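Local coordinates for periplasmic sensor hybrid histidine kinase (Anaeromyxobacter dehalogenans, PDB 4K0D), which forms the periplasmic helical-bundle sensor domain of a membrane hybrid histidine kinase that probably autophosphorylates on histidine to start a phosphorelay, at residues 17-22 and 132-137; 38-43 and 99-104; 76-81 and 127-132. One frame throughout, in Å; residues are numbered along the deposited sequence. Where two conformers were deposited one is given.

Interaction 1 of 3, residues 17-22 and 132-137; sequences GPRAAA and ALQQAH. With ZN (zinc ion), chain K.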
ATOM      1  N   GLY B  17       2.792  -1.258   6.951  1.00 39.30           N
ATOM      2  CA  GLY B  17       2.002  -0.233   6.314  1.00 33.38           C
ATOM      3  C   GLY B  17       2.844   0.736   5.513  1.00 37.87           C
ATOM      4  O   GLY B  17       2.590   0.962   4.354  1.00 31.98           O
ATOM      5  N   PRO B  18       3.846   1.333   6.139  1.00 35.78           N
ATOM      6  CA  PRO B  18       4.711   2.295   5.447  1.00 31.13           C
ATOM      7  C   PRO B  18       5.433   1.689   4.272  1.00 37.82           C
ATOM      8  O   PRO B  18       5.604   2.365   3.237  1.00 32.46           O
ATOM      9  CB  PRO B  18       5.721   2.680   6.508  1.00 36.75           C
ATOM     10  CG  PRO B  18       5.000   2.425   7.803  1.00 35.55           C
ATOM     11  CD  PRO B  18       4.043   1.337   7.600  1.00 32.95           C
ATOM     12  N   ARG B  19       5.851   0.439   4.400  1.00 29.72           N
ATOM     13  CA  ARG B  19       6.581  -0.188   3.309  1.00 26.86           C
ATOM     14  C   ARG B  19       5.635  -0.377   2.149  1.00 31.06           C
ATOM     15  O   ARG B  19       5.977  -0.112   0.974  1.00 29.88           O
ATOM     16  CB  ARG B  19       7.175  -1.517   3.747  1.00 26.83           C
ATOM     17  CG  ARG B  19       7.975  -2.246   2.669  1.00 30.08           C
ATOM     18  CD  ARG B  19       8.781  -3.434   3.230  1.00 36.07           C
ATOM     19  NE  ARG B  19       7.996  -4.231   4.191  1.00 33.08           N
ATOM     20  CZ  ARG B  19       8.394  -4.551   5.438  1.00 40.44           C
ATOM     21  NH1 ARG B  19       9.578  -4.159   5.928  1.00 33.57           N
ATOM     22  NH2 ARG B  19       7.598  -5.286   6.208  1.00 37.50           N
ATOM     23  N   ALA B  20       4.414  -0.771   2.457  1.00 29.68           N
ATOM     24  CA  ALA B  20       3.456  -1.018   1.388  1.00 31.19           C
ATOM     25  C   ALA B  20       3.140   0.302   0.697  1.00 34.25           C
ATOM     26  O   ALA B  20       2.901   0.350  -0.516  1.00 31.72           O
ATOM     27  CB  ALA B  20       2.217  -1.601   1.921  1.00 28.47           C
ATOM     28  N   ALA B  21       3.088   1.357   1.492  1.00 31.87           N
ATOM     29  CA  ALA B  21       2.687   2.655   1.009  1.00 33.83           C
ATOM     30  C   ALA B  21       3.771   3.170   0.085  1.00 32.90           C
ATOM     31  O   ALA B  21       3.479   3.750  -0.949  1.00 31.44           O
ATOM     32  CB  ALA B  21       2.433   3.637   2.172  1.00 30.32           C
ATOM     33  N   ALA B  22       5.020   2.947   0.463  1.00 28.01           N
ATOM     34  CA  ALA B  22       6.144   3.458  -0.285  1.00 27.84           C
ATOM     35  C   ALA B  22       6.321   2.722  -1.634  1.00 29.78           C
ATOM     36  O   ALA B  22       6.792   3.285  -2.611  1.00 28.31           O
ATOM     37  CB  ALA B  22       7.423   3.356   0.561  1.00 28.81           C
ATOM     38  N   ALA B 132       4.235  -8.612  -3.961  1.00 33.94           N
ATOM     39  CA  ALA B 132       3.596  -9.878  -3.694  1.00 34.72           C
ATOM     40  C   ALA B 132       4.489 -10.689  -2.769  1.00 29.61           C
ATOM     41  O   ALA B 132       4.015 -11.337  -1.824  1.00 33.66           O
ATOM     42  CB  ALA B 132       3.308 -10.643  -5.061  1.00 30.28           C
ATOM     43  N   LEU B 133       5.790 -10.671  -3.006  1.00 30.32           N
ATOM     44  CA  LEU B 133       6.656 -11.431  -2.141  1.00 30.60           C
ATOM     45  C   LEU B 133       6.661 -10.851  -0.730  1.00 32.02           C
ATOM     46  O   LEU B 133       6.606 -11.571   0.248  1.00 24.59           O
ATOM     47  CB  LEU B 133       8.092 -11.422  -2.656  1.00 42.39           C
ATOM     48  CG  LEU B 133       8.381 -11.726  -4.120  1.00 46.07           C
ATOM     49  CD1 LEU B 133       9.906 -11.741  -4.275  1.00 51.34           C
ATOM     50  CD2 LEU B 133       7.747 -13.037  -4.603  1.00 47.53           C
ATOM     51  N   GLN B 134       6.774  -9.536  -0.613  1.00 31.21           N
ATOM     52  CA  GLN B 134       6.868  -8.892   0.719  1.00 30.50           C
ATOM     53  C   GLN B 134       5.601  -9.130   1.507  1.00 27.46           C
ATOM     54  O   GLN B 134       5.615  -9.333   2.737  1.00 33.47           O
ATOM     55  CB  GLN B 134       7.071  -7.376   0.536  1.00 31.18           C
ATOM     56  CG  GLN B 134       7.356  -6.617   1.864  1.00 35.58           C
ATOM     57  CD  GLN B 134       8.640  -7.037   2.555  1.00 32.91           C
ATOM     58  OE1 GLN B 134       9.725  -7.019   1.967  1.00 32.01           O
ATOM     59  NE2 GLN B 134       8.525  -7.372   3.851  1.00 34.78           N
ATOM     60  N   GLN B 135       4.485  -9.120   0.804  1.00 28.58           N
ATOM     61  CA  GLN B 135       3.225  -9.412   1.430  1.00 30.38           C
ATOM     62  C   GLN B 135       3.210 -10.849   2.011  1.00 37.43           C
ATOM     63  O   GLN B 135       2.820 -11.085   3.176  1.00 33.40           O
ATOM     64  CB  GLN B 135       2.128  -9.255   0.392  1.00 33.25           C
ATOM     65  CG  GLN B 135       0.821  -9.723   0.922  1.00 38.29           C
ATOM     66  CD  GLN B 135      -0.332  -9.410   0.032  1.00 44.09           C
ATOM     67  OE1 GLN B 135      -0.847  -8.270  -0.006  1.00 40.23           O
ATOM     68  NE2 GLN B 135      -0.776 -10.427  -0.697  1.00 43.44           N
ATOM     69  N   ALA B 136       3.697 -11.802   1.225  1.00 38.70           N
ATOM     70  CA  ALA B 136       3.713 -13.196   1.680  1.00 34.92           C
ATOM     71  C   ALA B 136       4.622 -13.270   2.866  1.00 31.71           C
ATOM     72  O   ALA B 136       4.294 -13.923   3.863  1.00 38.56           O
ATOM     73  CB  ALA B 136       4.172 -14.114   0.569  1.00 35.30           C
ATOM     74  N   HIS B 137       5.740 -12.551   2.835  1.00 32.19           N
ATOM     75  CA  HIS B 137       6.646 -12.600   3.971  1.00 33.82           C
ATOM     76  C   HIS B 137       6.038 -11.927   5.211  1.00 36.55           C
ATOM     77  O   HIS B 137       6.115 -12.462   6.290  1.00 31.96           O
ATOM     78  CB  HIS B 137       8.003 -12.016   3.619  1.00 35.52           C
ATOM     79  CG  HIS B 137       8.876 -11.729   4.809  1.00 40.08           C
ATOM     80  ND1 HIS B 137      10.011 -12.455   5.105  1.00 45.43           N
ATOM     81  CD2 HIS B 137       8.817 -10.745   5.736  1.00 44.03           C
ATOM     82  CE1 HIS B 137      10.603 -11.943   6.168  1.00 43.42           C
ATOM     83  NE2 HIS B 137       9.898 -10.902   6.573  1.00 46.06           N
TER
HETATM   84 ZN    ZN K 203      10.495 -14.208   4.057  1.00 49.07          ZN

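Interaction 2 of 3, residues 38-43 and 99-104; sequences RAYALT and AVATGG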
ATOM      1  N   ARG B  38       4.030  11.670 -21.873  1.00 36.92           N
ATOM      2  CA  ARG B  38       3.215  11.419 -23.029  1.00 36.29           C
ATOM      3  C   ARG B  38       2.364  12.662 -23.290  1.00 36.59           C
ATOM      4  O   ARG B  38       2.162  13.025 -24.437  1.00 29.89           O
ATOM      5  CB  ARG B  38       2.345  10.198 -22.770  1.00 40.18           C
ATOM      6  CG  ARG B  38       1.091  10.052 -23.633  1.00 52.62           C
ATOM      7  N   ALA B  39       1.853  13.306 -22.248  1.00 32.87           N
ATOM      8  CA  ALA B  39       0.863  14.314 -22.506  1.00 35.82           C
ATOM      9  C   ALA B  39       1.622  15.490 -23.090  1.00 36.74           C
ATOM     10  O   ALA B  39       1.172  16.097 -24.015  1.00 38.46           O
ATOM     11  CB  ALA B  39       0.129  14.706 -21.311  1.00 31.19           C
ATOM     12  N   TYR B  40       2.798  15.756 -22.550  1.00 37.43           N
ATOM     13  CA  TYR B  40       3.673  16.786 -23.067  1.00 34.77           C
ATOM     14  C   TYR B  40       4.000  16.585 -24.545  1.00 41.62           C
ATOM     15  O   TYR B  40       3.935  17.525 -25.327  1.00 36.23           O
ATOM     16  CB  TYR B  40       4.966  16.813 -22.276  1.00 31.18           C
ATOM     17  CG  TYR B  40       5.907  17.914 -22.681  1.00 30.07           C
ATOM     18  CD1 TYR B  40       5.469  19.213 -22.865  1.00 34.57           C
ATOM     19  CD2 TYR B  40       7.237  17.660 -22.832  1.00 35.41           C
ATOM     20  CE1 TYR B  40       6.361  20.238 -23.252  1.00 32.67           C
ATOM     21  CE2 TYR B  40       8.125  18.646 -23.183  1.00 29.92           C
ATOM     22  CZ  TYR B  40       7.685  19.934 -23.387  1.00 37.74           C
ATOM     23  OH  TYR B  40       8.609  20.876 -23.715  1.00 34.83           O
ATOM     24  N   ALA B  41       4.381  15.372 -24.911  1.00 36.78           N
ATOM     25  CA  ALA B  41       4.769  15.092 -26.272  1.00 38.67           C
ATOM     26  C   ALA B  41       3.561  15.253 -27.192  1.00 39.80           C
ATOM     27  O   ALA B  41       3.694  15.793 -28.259  1.00 39.09           O
ATOM     28  CB  ALA B  41       5.333  13.706 -26.354  1.00 39.34           C
ATOM     29  N   LEU B  42       2.373  14.850 -26.751  1.00 40.58           N
ATOM     30  CA  LEU B  42       1.187  15.027 -27.564  1.00 43.93           C
ATOM     31  C   LEU B  42       0.834  16.482 -27.757  1.00 48.92           C
ATOM     32  O   LEU B  42       0.384  16.881 -28.833  1.00 44.18           O
ATOM     33  CB  LEU B  42      -0.030  14.356 -26.964  1.00 39.13           C
ATOM     34  CG  LEU B  42       0.119  12.849 -27.047  1.00 51.63           C
ATOM     35  CD1 LEU B  42      -1.048  12.147 -26.348  1.00 45.90           C
ATOM     36  CD2 LEU B  42       0.255  12.443 -28.517  1.00 44.80           C
ATOM     37  N   THR B  43       0.997  17.273 -26.708  1.00 42.47           N
ATOM     38  CA  THR B  43       0.488  18.636 -26.726  1.00 39.50           C
ATOM     39  C   THR B  43       1.459  19.537 -26.003  1.00 40.48           C
ATOM     40  O   THR B  43       1.266  19.858 -24.828  1.00 40.17           O
ATOM     41  CB  THR B  43      -0.898  18.708 -26.070  1.00 41.20           C
ATOM     42  OG1 THR B  43      -1.798  17.820 -26.743  1.00 53.32           O
ATOM     43  CG2 THR B  43      -1.449  20.095 -26.202  1.00 54.54           C
ATOM     44  N   ALA B  99      13.711  16.747 -26.091  1.00 44.25           N
ATOM     45  CA  ALA B  99      13.504  16.643 -27.528  1.00 44.39           C
ATOM     46  C   ALA B  99      12.270  17.439 -27.962  1.00 45.79           C
ATOM     47  O   ALA B  99      12.305  18.173 -28.942  1.00 44.38           O
ATOM     48  CB  ALA B  99      13.379  15.211 -27.931  1.00 42.00           C
ATOM     49  N   VAL B 100      11.176  17.280 -27.235  1.00 43.73           N
ATOM     50  CA  VAL B 100       9.992  18.043 -27.499  1.00 35.31           C
ATOM     51  C   VAL B 100      10.362  19.494 -27.327  1.00 38.34           C
ATOM     52  O   VAL B 100      10.065  20.309 -28.167  1.00 41.59           O
ATOM     53  CB  VAL B 100       8.825  17.634 -26.594  1.00 40.53           C
ATOM     54  CG1 VAL B 100       7.648  18.586 -26.776  1.00 35.45           C
ATOM     55  CG2 VAL B 100       8.394  16.170 -26.903  1.00 35.23           C
ATOM     56  N   ALA B 101      11.071  19.847 -26.282  1.00 39.04           N
ATOM     57  CA  ALA B 101      11.309  21.268 -26.052  1.00 42.22           C
ATOM     58  C   ALA B 101      12.163  21.936 -27.147  1.00 37.93           C
ATOM     59  O   ALA B 101      11.861  23.031 -27.561  1.00 40.42           O
ATOM     60  CB  ALA B 101      11.954  21.513 -24.674  1.00 33.37           C
ATOM     61  N   THR B 102      13.251  21.294 -27.557  1.00 39.44           N
ATOM     62  CA  THR B 102      14.222  21.905 -28.448  1.00 39.25           C
ATOM     63  C   THR B 102      13.732  21.845 -29.860  1.00 47.96           C
ATOM     64  O   THR B 102      14.427  22.298 -30.767  1.00 55.67           O
ATOM     65  CB  THR B 102      15.526  21.160 -28.469  1.00 39.38           C
ATOM     66  OG1 THR B 102      15.269  19.810 -28.878  1.00 55.12           O
ATOM     67  CG2 THR B 102      16.187  21.137 -27.090  1.00 37.16           C
ATOM     68  N   GLY B 103      12.555  21.273 -30.082  1.00 43.40           N
ATOM     69  CA  GLY B 103      11.933  21.434 -31.388  1.00 41.10           C
ATOM     70  C   GLY B 103      12.170  20.265 -32.295  1.00 53.06           C
ATOM     71  O   GLY B 103      12.294  20.401 -33.516  1.00 53.25           O
ATOM     72  N   GLY B 104      12.159  19.080 -31.695  1.00 52.84           N
ATOM     73  CA  GLY B 104      12.462  17.848 -32.396  1.00 61.91           C
ATOM     74  C   GLY B 104      11.594  17.483 -33.600  1.00 67.96           C
ATOM     75  O   GLY B 104      10.444  17.909 -33.747  1.00 67.67           O
TER

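Interaction 3 of 3, residues 76-81 and 127-132; sequences AALSGR and LRTFGA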
ATOM      1  N   ALA B  76      14.791  -7.889  -1.168  1.00 43.10           N
ATOM      2  CA  ALA B  76      16.040  -7.156  -1.262  1.00 45.92           C
ATOM      3  C   ALA B  76      16.712  -7.295  -2.619  1.00 51.74           C
ATOM      4  O   ALA B  76      17.404  -6.377  -3.077  1.00 56.46           O
ATOM      5  CB  ALA B  76      16.967  -7.624  -0.177  1.00 46.59           C
ATOM      6  N   ALA B  77      16.523  -8.458  -3.236  1.00 50.92           N
ATOM      7  CA  ALA B  77      16.926  -8.708  -4.623  1.00 53.74           C
ATOM      8  C   ALA B  77      16.197  -7.760  -5.579  1.00 53.52           C
ATOM      9  O   ALA B  77      16.802  -6.855  -6.220  1.00 54.52           O
ATOM     10  CB  ALA B  77      16.577 -10.150  -4.990  1.00 52.55           C
ATOM     11  N   LEU B  78      14.888  -7.988  -5.678  1.00 40.41           N
ATOM     12  CA  LEU B  78      14.052  -7.212  -6.554  1.00 45.61           C
ATOM     13  C   LEU B  78      14.327  -5.716  -6.271  1.00 43.03           C
ATOM     14  O   LEU B  78      14.630  -4.963  -7.167  1.00 38.84           O
ATOM     15  CB  LEU B  78      12.589  -7.571  -6.316  1.00 44.07           C
ATOM     16  CG  LEU B  78      12.159  -9.032  -6.414  1.00 46.78           C
ATOM     17  CD1 LEU B  78      10.684  -9.095  -6.822  1.00 43.88           C
ATOM     18  CD2 LEU B  78      13.015  -9.789  -7.444  1.00 42.03           C
ATOM     19  N   SER B  79      14.305  -5.346  -4.997  1.00 42.13           N
ATOM     20  CA  SER B  79      14.523  -3.983  -4.542  1.00 42.95           C
ATOM     21  C   SER B  79      15.733  -3.322  -5.192  1.00 37.01           C
ATOM     22  O   SER B  79      15.629  -2.227  -5.752  1.00 41.86           O
ATOM     23  CB  SER B  79      14.681  -3.999  -3.013  1.00 40.35           C
ATOM     24  OG  SER B  79      14.865  -2.700  -2.493  1.00 45.10           O
ATOM     25  N   GLY B  80      16.889  -3.948  -5.083  1.00 41.15           N
ATOM     26  CA  GLY B  80      18.109  -3.375  -5.614  1.00 38.36           C
ATOM     27  C   GLY B  80      17.963  -3.032  -7.076  1.00 40.54           C
ATOM     28  O   GLY B  80      18.450  -1.987  -7.549  1.00 38.46           O
ATOM     29  N   ARG B  81      17.276  -3.904  -7.798  1.00 39.03           N
ATOM     30  CA  ARG B  81      17.144  -3.752  -9.242  1.00 42.91           C
ATOM     31  C   ARG B  81      16.086  -2.682  -9.551  1.00 43.99           C
ATOM     32  O   ARG B  81      16.229  -1.917 -10.497  1.00 34.85           O
ATOM     33  CB  ARG B  81      16.802  -5.079  -9.944  1.00 42.66           C
ATOM     34  N   LEU B 127       8.175  -4.139  -9.436  1.00 27.87           N
ATOM     35  CA  LEU B 127       7.630  -3.584  -8.214  1.00 26.69           C
ATOM     36  C   LEU B 127       6.498  -4.434  -7.729  1.00 33.72           C
ATOM     37  O   LEU B 127       6.388  -4.710  -6.517  1.00 33.33           O
ATOM     38  CB  LEU B 127       7.093  -2.175  -8.415  1.00 28.04           C
ATOM     39  CG  LEU B 127       8.153  -1.158  -8.040  1.00 34.43           C
ATOM     40  CD1 LEU B 127       7.771   0.180  -8.652  1.00 36.33           C
ATOM     41  CD2 LEU B 127       8.283  -1.048  -6.526  1.00 36.68           C
ATOM     42  N   ARG B 128       5.637  -4.859  -8.645  0.56 30.34           N
ATOM     43  CA  ARG B 128       4.490  -5.645  -8.241  0.56 32.22           C
ATOM     44  C   ARG B 128       4.936  -7.041  -7.753  0.56 34.38           C
ATOM     45  O   ARG B 128       4.343  -7.626  -6.835  0.56 33.50           O
ATOM     46  CB  ARG B 128       3.476  -5.724  -9.373  0.56 36.20           C
ATOM     47  CG  ARG B 128       2.607  -4.477  -9.486  0.56 38.38           C
ATOM     48  CD  ARG B 128       2.071  -4.257 -10.894  0.56 38.14           C
ATOM     49  NE  ARG B 128       1.455  -2.933 -11.020  0.56 42.00           N
ATOM     50  CZ  ARG B 128       1.098  -2.379 -12.176  0.56 40.10           C
ATOM     51  NH1 ARG B 128       1.290  -3.036 -13.323  0.56 37.31           N
ATOM     52  NH2 ARG B 128       0.549  -1.164 -12.192  0.56 39.81           N
ATOM     53  N   THR B 129       6.008  -7.562  -8.330  1.00 31.64           N
ATOM     54  CA  THR B 129       6.508  -8.857  -7.825  1.00 33.88           C
ATOM     55  C   THR B 129       7.011  -8.652  -6.409  1.00 34.91           C
ATOM     56  O   THR B 129       6.713  -9.449  -5.501  1.00 31.36           O
ATOM     57  CB  THR B 129       7.644  -9.516  -8.694  1.00 26.04           C
ATOM     58  OG1 THR B 129       7.121  -9.785  -9.991  1.00 36.11           O
ATOM     59  CG2 THR B 129       8.022 -10.846  -8.107  1.00 29.64           C
ATOM     60  N   PHE B 130       7.822  -7.616  -6.232  1.00 33.37           N
ATOM     61  CA  PHE B 130       8.268  -7.233  -4.900  1.00 35.58           C
ATOM     62  C   PHE B 130       7.101  -7.117  -3.919  1.00 29.40           C
ATOM     63  O   PHE B 130       7.173  -7.584  -2.804  1.00 31.26           O
ATOM     64  CB  PHE B 130       8.999  -5.904  -4.897  1.00 33.30           C
ATOM     65  CG  PHE B 130       9.254  -5.414  -3.508  1.00 35.36           C
ATOM     66  CD1 PHE B 130       8.255  -4.749  -2.802  1.00 36.28           C
ATOM     67  CD2 PHE B 130      10.460  -5.655  -2.892  1.00 32.05           C
ATOM     68  CE1 PHE B 130       8.488  -4.315  -1.503  1.00 37.46           C
ATOM     69  CE2 PHE B 130      10.699  -5.214  -1.612  1.00 38.40           C
ATOM     70  CZ  PHE B 130       9.703  -4.542  -0.916  1.00 34.02           C
ATOM     71  N   GLY B 131       6.021  -6.485  -4.325  1.00 31.83           N
ATOM     72  CA  GLY B 131       4.900  -6.338  -3.415  1.00 33.88           C
ATOM     73  C   GLY B 131       4.327  -7.695  -3.013  1.00 37.72           C
ATOM     74  O   GLY B 131       3.956  -7.917  -1.883  1.00 27.27           O
ATOM     75  N   ALA B 132       4.235  -8.612  -3.961  1.00 33.94           N
ATOM     76  CA  ALA B 132       3.596  -9.878  -3.694  1.00 34.72           C
ATOM     77  C   ALA B 132       4.489 -10.689  -2.769  1.00 29.61           C
ATOM     78  O   ALA B 132       4.015 -11.337  -1.824  1.00 33.66           O
ATOM     79  CB  ALA B 132       3.308 -10.643  -5.061  1.00 30.28           C
TER

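Interaction 1 of 3, residues 17-22 and 132-137
Arg19 reaches across from helix 16-42 and lays one face of its guanidinium against the end of the Gln134 side chain, which comes from helix 117-145. The two side chains cross at about a right angle, and the amide nitrogen comes in over the face with its plane tilted, 34° from that of the guanidinium. Gln134 NE2 sits 3.0 Å above the guanidinium plane, offset toward its rim and 3.2 Å from Arg19 NE. Both nitrogens are donors, so this is close packing over a face, and no hydrogen bond joins the two residues directly.

The close approach of two donors is probably made tolerable by a shared acceptor: Asp138, one residue beyond the segment, takes a salt bridge from Arg19 NH2 and a hydrogen bond from Gln134 NE2. Two other polar ends, Arg19 NH1 and Gln134 OE1, bond to Pro70 O and Ser72 N of the loop before helix 73-102. A long, many-armed arginine and a two-ended amide suit this buried place because each can serve the carboxylate and the loop backbone at once. Gln134 leaves its helix with CG anti to the backbone N and then bends at chi2 (63°), which brings the amide over the guanidinium, while its CG and CD pack on Arg19 CD, both at 3.7 Å.

One turn further on, His137 ND1 binds a zinc ion at 2.1 Å, a site to which Glu74 also contributes. Beside it, the contact is a buried polar link between two helices of the helical-bundle sensor domain. Helix 117-145 also meets the start of helix 73-102 through Leu133 on Leu78 and His137 on Pro73, while Ala20 packs on Ala24 of the second subunit.

Interaction 2 of 3, residues 38-43 and 99-104
Val100 lies over one face of the Tyr40 ring, its CG1 3.9 Å from the ring centroid and 23° off the ring normal, a CH-pi contact. The methyl stands toward the rim, and its nearest ring atoms are Tyr40 CE2 and CZ, each 3.6 Å from Val100 CG1. Tyr40 carries CG anti to its own nitrogen (chi1 -176°), and the ring slides past Val100 in the opposite direction until its hydroxyl OH lies 3.5 Å from Ala101 CB. The other valine branch, CG2, turns to the backbone and methyl of Ala41, 3.8 Å from Ala41 CA. A beta-branched residue fits here because its two methyls divide the work, and the small alanines let helices 16-42 and 73-102 come together near their ends, with 6.1 Å between Ala41 CA and Val100 CA.

This packed side is extended by helix 46-68, whose Met49 and Leu52 touch the tyrosine, and by Ile109 of helix 106-114 on Val100. The other side is loose. Leu42, Thr43 and Thr102 point away and are exposed, and helix 73-102 finishes in a Schellman motif at Gly103, where a positive phi (98°) suits glycine.

Across the segments there is no hydrogen bond or salt bridge: this apolar helix-end packing at the end of the bundle coheres by dispersion and ring-face contact, which depend on close fit more than on exact direction.

Interaction 3 of 3, residues 76-81 and 127-132
Leu78 drives its CD1 methyl onto the backbone and side chains of Thr129 and Phe130, lying 3.3 Å from Phe130 N and 3.4 Å from Thr129 CG2. The second of these is tighter than an ordinary carbon-carbon contact. Leucine and threonine side chains cross at about a right angle here, and the leucine methyl runs end first into the flank of the threonine methyl. Thr129 offers CG2 because its first torsion (chi1 -62°) sets that methyl anti to the backbone N; OG1, on the other branch, hydrogen-bonds to Ser125 O, one turn back in its own helix. Threonine therefore suits a helix flank that needs an apolar methyl and a hydroxyl paid for by the helix itself.

Helices 73-102 and 117-145 run nearly antiparallel at this point, with local axes 9.3 Å apart at closest approach and 156° between their directions, as neighbours do in an antiparallel helical bundle, the architecture of this sensor domain. Leu78 and Phe130 are the residues in register.

Phe130 is buried, its CB 4.1 Å from Leu78 CD1. Leu78 CB stands at the ring edge, near the ring plane, and Ser79 CB comes to 4.4 Å from Phe130 CE2. A short serine probably suits a place beside so large a ring. Away from this pair of segments the same ring meets Phe66 edge-to-face and packs on Ile82 and Lys71.

How the interactions relate
From the N terminus, the chain leaves residues 17-22 along helix 16-42 and reaches 38-43 at its far end. Interaction 2 closes a loop there, when helix 73-102 arrives at 99-104 after passing 76-81 on the way. The return along helix 117-145 then brings 127-132 back to 76-81, closing interaction 3, and 132-137 to 17-22, closing interaction 1. The loop of interaction 1 encloses both others, whereas interactions 2 and 3 cross. Interactions 1 and 3 share Ala132 and touch, and together they tie helices 16-42, 73-102 and 117-145 near the zinc site of Glu74 and His137; interaction 2 ties the opposite end, its centre about 36 Å from that of interaction 1.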